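Local coordinates for protein vibralactone Cyclase (Boreostereum vibrans, PDB 6KD0) that probably catalyses the cyclization that forms the fused bicyclic beta-lactone of vibralactone, using an alpha/beta-hydrolase fold, at residues A[81-86]-A[109-114]; A[96-101]-A[116-121]. All blocks are in the same frame, centred on the assembly; numbering follows the deposited sequence.

Interaction 1 (A[81-86]-A[109-114])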
# COMPACT_ATOMS: atom_id res chain seq x y z
N ARG A 81 10.89 -0.66 11.31
CA ARG A 81 12.02 0.18 10.93
C ARG A 81 11.55 1.61 10.73
O ARG A 81 10.50 1.85 10.10
CB ARG A 81 12.69 -0.35 9.66
CG ARG A 81 13.71 0.62 9.06
CD ARG A 81 14.61 -0.09 8.04
NE ARG A 81 15.64 -0.89 8.69
CZ ARG A 81 16.72 -1.38 8.10
NH1 ARG A 81 16.93 -1.15 6.81
NH2 ARG A 81 17.58 -2.09 8.80
N THR A 82 12.33 2.56 11.24
CA THR A 82 12.06 3.98 11.09
C THR A 82 13.19 4.62 10.29
O THR A 82 14.37 4.23 10.42
CB THR A 82 11.89 4.68 12.45
OG1 THR A 82 13.13 4.63 13.18
CG2 THR A 82 10.80 4.01 13.27
N TYR A 83 12.81 5.59 9.48
CA TYR A 83 13.64 6.28 8.50
C TYR A 83 13.56 7.75 8.88
O TYR A 83 12.49 8.37 8.75
CB TYR A 83 13.14 6.06 7.07
CG TYR A 83 13.03 4.61 6.65
CD1 TYR A 83 11.97 3.81 7.10
CD2 TYR A 83 13.97 4.03 5.79
CE1 TYR A 83 11.88 2.48 6.73
CE2 TYR A 83 13.87 2.70 5.42
CZ TYR A 83 12.82 1.93 5.89
OH TYR A 83 12.73 0.60 5.53
N ILE A 84 14.67 8.31 9.36
CA ILE A 84 14.69 9.58 10.06
C ILE A 84 15.59 10.53 9.29
O ILE A 84 16.77 10.22 9.10
CB ILE A 84 15.19 9.41 11.51
CG1 ILE A 84 14.37 8.32 12.21
CG2 ILE A 84 15.21 10.76 12.24
CD1 ILE A 84 15.07 7.64 13.36
N PRO A 85 15.09 11.69 8.82
CA PRO A 85 15.97 12.65 8.14
C PRO A 85 16.94 13.29 9.12
O PRO A 85 16.58 13.60 10.26
CB PRO A 85 15.00 13.70 7.58
CG PRO A 85 13.71 13.50 8.28
CD PRO A 85 13.69 12.13 8.89
N THR A 86 18.17 13.49 8.66
CA THR A 86 19.22 14.04 9.50
C THR A 86 20.06 15.06 8.74
O THR A 86 21.26 15.18 9.00
CB THR A 86 20.16 12.96 10.06
OG1 THR A 86 20.85 12.32 8.99
CG2 THR A 86 19.41 11.94 10.87
N GLY A 109 6.55 -10.81 2.18
CA GLY A 109 7.25 -9.55 2.23
C GLY A 109 7.57 -9.10 3.64
O GLY A 109 7.16 -9.70 4.64
N ASN A 110 8.31 -8.00 3.69
CA ASN A 110 8.78 -7.36 4.91
C ASN A 110 9.29 -5.97 4.51
O ASN A 110 9.11 -5.55 3.37
CB ASN A 110 9.83 -8.22 5.63
CG ASN A 110 11.18 -8.30 4.91
OD1 ASN A 110 11.38 -7.75 3.83
ND2 ASN A 110 12.13 -9.00 5.55
N TYR A 111 9.94 -5.27 5.44
CA TYR A 111 10.44 -3.91 5.17
C TYR A 111 11.42 -3.83 3.99
O TYR A 111 11.59 -2.75 3.39
CB TYR A 111 11.11 -3.37 6.44
CG TYR A 111 12.46 -4.02 6.63
CD1 TYR A 111 12.56 -5.31 7.15
CD2 TYR A 111 13.64 -3.39 6.23
CE1 TYR A 111 13.81 -5.95 7.29
CE2 TYR A 111 14.88 -4.01 6.37
CZ TYR A 111 14.95 -5.28 6.90
OH TYR A 111 16.18 -5.88 7.02
N GLU A 112 12.07 -4.95 3.62
CA GLU A 112 13.07 -4.88 2.56
C GLU A 112 12.48 -4.38 1.25
O GLU A 112 13.14 -3.61 0.53
CB GLU A 112 13.72 -6.25 2.35
CG GLU A 112 14.61 -6.66 3.47
CD GLU A 112 15.10 -8.08 3.31
OE1 GLU A 112 15.83 -8.32 2.33
OE2 GLU A 112 14.74 -8.94 4.13
N MET A 113 11.21 -4.72 1.00
CA MET A 113 10.54 -4.34 -0.24
C MET A 113 10.66 -2.86 -0.53
O MET A 113 10.92 -2.45 -1.68
CB MET A 113 9.07 -4.73 -0.17
CG MET A 113 8.85 -6.22 -0.27
SD MET A 113 7.14 -6.58 0.14
CE MET A 113 6.83 -8.00 -0.91
N ASP A 114 10.46 -2.02 0.48
CA ASP A 114 10.38 -0.59 0.20
C ASP A 114 11.51 0.15 0.87
O ASP A 114 11.50 1.39 0.90
CB ASP A 114 9.02 -0.04 0.62
CG ASP A 114 7.88 -0.84 0.02
OD1 ASP A 114 7.67 -0.75 -1.21
OD2 ASP A 114 7.20 -1.58 0.77
O HOH W 1 10.53 -0.51 4.15
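Arg81 and Tyr111 carry the direct contact: the ring carbon CE2 of Tyr111 sits over one face of the Arg81 guanidinium, 3.5 Å from NH1 of Arg81. The two planes stand 55° apart, so this is a tilted contact between a ring corner and a flat cation rather than a stack. Arg81 CD extends the apolar part, lying 3.9 Å from CD2 of Tyr111. The Arg81 chain is extended until it bends at chi3 (-78°), which turns the guanidinium across the tyrosine. Salt bridges from NE to Asp68 and from NH1 to Asp115 fix its rotation.

Tyr83 approaches the same ring near its plane, at the edge, but its hydroxyl is 4.1 Å from the carbonyl O of Tyr111, too far for a direct bond. A water spans the gap, donating to Tyr83 OH (2.8 Å) and to Tyr111 O (2.6 Å); Tyr83 OH also bonds Asp115.

Behind Tyr111, the Asn110 side chain closes an Asx turn, its OD1 accepting from Glu112 N at 2.9 Å, while Asn110 ND2 donates a nearly straight hydrogen bond (168°) to Glu112 OE2. The arrangement ties strand 76-85 of an alpha/beta-hydrolase sheet to the Asx-turn segment leading into helix 115-125.

Interaction 2 (A[96-101]-A[116-121]); sequences PLLYWV and YDLRII
Leu118 and Trp100 make the closest approach, and every contact between strand 97-101 and helix 116-121 is apolar; no hydrogen bond crosses. Methyl CD1 of Leu118 lies 3.9 Å from CB of Trp100 and at a similar distance from CG and CD1 of the indole, thus touching the root of the side chain and the five-membered ring. The other methyl, CD2, stands over one indole face, 4.0 Å above the plane and displaced toward the rim. Both branches of Leu118 thus lie on the same side of the indole, against its root.

The aliphatic group is completed by Leu98, two residues earlier on the strand. One of its methyls, CD2, reaches both helix residues, at 4.1 Å from CG2 of Ile121 and 4.2 Å from CD2 of Leu118. Leu98 and Ile121 cross at about a right angle. Because Ile121 holds CG2 anti to its own nitrogen, the short branch meets the strand. Residues 118 and 121, about one helical turn apart, thus match alternate strand positions 98 and 100.

Among polar groups, the indole NE1 of Trp100 makes a weak hydrogen bond to Asp114, just ahead of the helix. Asp117, also on this side of the helix, pairs with Arg318.

Helix 321-338 contributes Met334 against Trp100 and Ile331 against Ile121, so a second helix packs on the same residues. The segment axes pass 11.4 Å apart at 166°, nearly antiparallel, as expected where a crossover helix covers its strand: here strand 97-101, helix 115-125 and strand 128-132 form a beta-alpha-beta unit of the alpha/beta-hydrolase fold.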
# COMPACT_ATOMS: atom_id res chain seq x y z
N PRO A 96 6.97 15.43 10.28
CA PRO A 96 5.73 14.67 10.10
C PRO A 96 6.02 13.18 10.00
O PRO A 96 7.17 12.75 9.82
CB PRO A 96 5.14 15.22 8.80
CG PRO A 96 5.87 16.54 8.55
CD PRO A 96 7.21 16.39 9.18
N LEU A 97 4.95 12.39 10.12
CA LEU A 97 5.03 10.94 10.32
C LEU A 97 4.36 10.24 9.14
O LEU A 97 3.18 10.47 8.88
CB LEU A 97 4.32 10.55 11.62
CG LEU A 97 4.81 9.39 12.48
CD1 LEU A 97 3.68 8.73 13.26
CD2 LEU A 97 5.59 8.38 11.69
N LEU A 98 5.11 9.38 8.45
CA LEU A 98 4.58 8.54 7.38
C LEU A 98 4.64 7.08 7.82
O LEU A 98 5.72 6.57 8.13
CB LEU A 98 5.37 8.73 6.09
CG LEU A 98 5.02 7.76 4.96
CD1 LEU A 98 3.64 8.05 4.37
CD2 LEU A 98 6.09 7.79 3.87
N TYR A 99 3.50 6.39 7.81
CA TYR A 99 3.44 4.99 8.22
C TYR A 99 3.12 4.16 6.98
O TYR A 99 2.04 4.31 6.41
CB TYR A 99 2.38 4.80 9.31
CG TYR A 99 2.29 3.41 9.87
CD1 TYR A 99 3.14 3.02 10.90
CD2 TYR A 99 1.32 2.51 9.42
CE1 TYR A 99 3.07 1.76 11.45
CE2 TYR A 99 1.25 1.23 9.97
CZ TYR A 99 2.13 0.88 11.00
OH TYR A 99 2.08 -0.37 11.58
N TRP A 100 4.06 3.31 6.57
CA TRP A 100 4.02 2.64 5.27
C TRP A 100 3.78 1.15 5.45
O TRP A 100 4.45 0.50 6.27
CB TRP A 100 5.33 2.89 4.51
CG TRP A 100 5.41 2.06 3.28
CD1 TRP A 100 5.89 0.78 3.18
CD2 TRP A 100 4.92 2.41 1.98
NE1 TRP A 100 5.75 0.33 1.89
CE2 TRP A 100 5.17 1.31 1.13
CE3 TRP A 100 4.33 3.56 1.44
CZ2 TRP A 100 4.84 1.32 -0.23
CZ3 TRP A 100 3.99 3.57 0.09
CH2 TRP A 100 4.25 2.45 -0.73
N VAL A 101 2.83 0.60 4.69
CA VAL A 101 2.46 -0.82 4.77
C VAL A 101 2.79 -1.49 3.44
O VAL A 101 2.13 -1.24 2.41
CB VAL A 101 0.99 -1.01 5.12
CG1 VAL A 101 0.74 -2.47 5.55
CG2 VAL A 101 0.59 -0.03 6.21
N TYR A 116 14.72 0.98 0.24
CA TYR A 116 15.38 2.06 -0.49
C TYR A 116 14.40 3.19 -0.81
O TYR A 116 14.72 4.37 -0.61
CB TYR A 116 16.03 1.54 -1.77
CG TYR A 116 17.35 0.83 -1.53
CD1 TYR A 116 17.68 0.32 -0.28
CD2 TYR A 116 18.27 0.67 -2.56
CE1 TYR A 116 18.88 -0.34 -0.05
CE2 TYR A 116 19.47 0.02 -2.35
CZ TYR A 116 19.78 -0.47 -1.10
OH TYR A 116 20.96 -1.12 -0.90
N ASP A 117 13.17 2.84 -1.22
CA ASP A 117 12.21 3.89 -1.55
C ASP A 117 11.99 4.80 -0.35
O ASP A 117 11.99 6.02 -0.48
CB ASP A 117 10.89 3.28 -2.02
CG ASP A 117 10.86 2.98 -3.51
OD1 ASP A 117 11.35 3.81 -4.30
OD2 ASP A 117 10.36 1.90 -3.90
N LEU A 118 11.90 4.21 0.85
CA LEU A 118 11.61 5.03 2.03
C LEU A 118 12.84 5.83 2.46
O LEU A 118 12.69 6.97 2.92
CB LEU A 118 11.08 4.16 3.18
CG LEU A 118 9.68 3.57 2.93
CD1 LEU A 118 9.23 2.66 4.07
CD2 LEU A 118 8.63 4.67 2.69
N ARG A 119 14.05 5.28 2.29
CA ARG A 119 15.25 6.08 2.51
C ARG A 119 15.19 7.33 1.65
O ARG A 119 15.46 8.44 2.11
CB ARG A 119 16.52 5.30 2.19
CG ARG A 119 16.86 4.19 3.15
CD ARG A 119 18.00 3.38 2.58
NE ARG A 119 18.12 2.06 3.19
CZ ARG A 119 19.23 1.59 3.73
NH1 ARG A 119 20.35 2.32 3.75
NH2 ARG A 119 19.24 0.38 4.25
N ILE A 120 14.78 7.15 0.39
CA ILE A 120 14.70 8.29 -0.51
C ILE A 120 13.63 9.25 -0.04
O ILE A 120 13.88 10.46 0.12
CB ILE A 120 14.46 7.79 -1.95
CG1 ILE A 120 15.70 7.01 -2.40
CG2 ILE A 120 14.12 8.95 -2.88
CD1 ILE A 120 15.49 6.12 -3.57
N ILE A 121 12.45 8.71 0.32
CA ILE A 121 11.30 9.56 0.58
C ILE A 121 11.51 10.37 1.84
O ILE A 121 11.20 11.57 1.89
CB ILE A 121 10.00 8.72 0.65
CG1 ILE A 121 9.51 8.37 -0.76
CG2 ILE A 121 8.92 9.47 1.44
CD1 ILE A 121 8.41 7.33 -0.80

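From the N terminus, strand 76-85 supplies 81-86 and strand 97-101 follows; the chain then reaches 109-114 and helix 115-125. Interaction 1 closes a loop of 22 residues that contains strand 97-101, and interaction 2 closes one of 14 that contains 109-114. Their segments alternate, so the two loops cross rather than nest. With centres 6 Å apart, they also meet directly: Tyr83 CE1 packs 3.8 Å from Leu118 CD1, and Tyr83 CD2 lies 3.7 Å from Arg119 N. Strand 128-132 runs between the two strands in the sheet, so together the contacts bind both of its neighbours to the crossover helix and its approach.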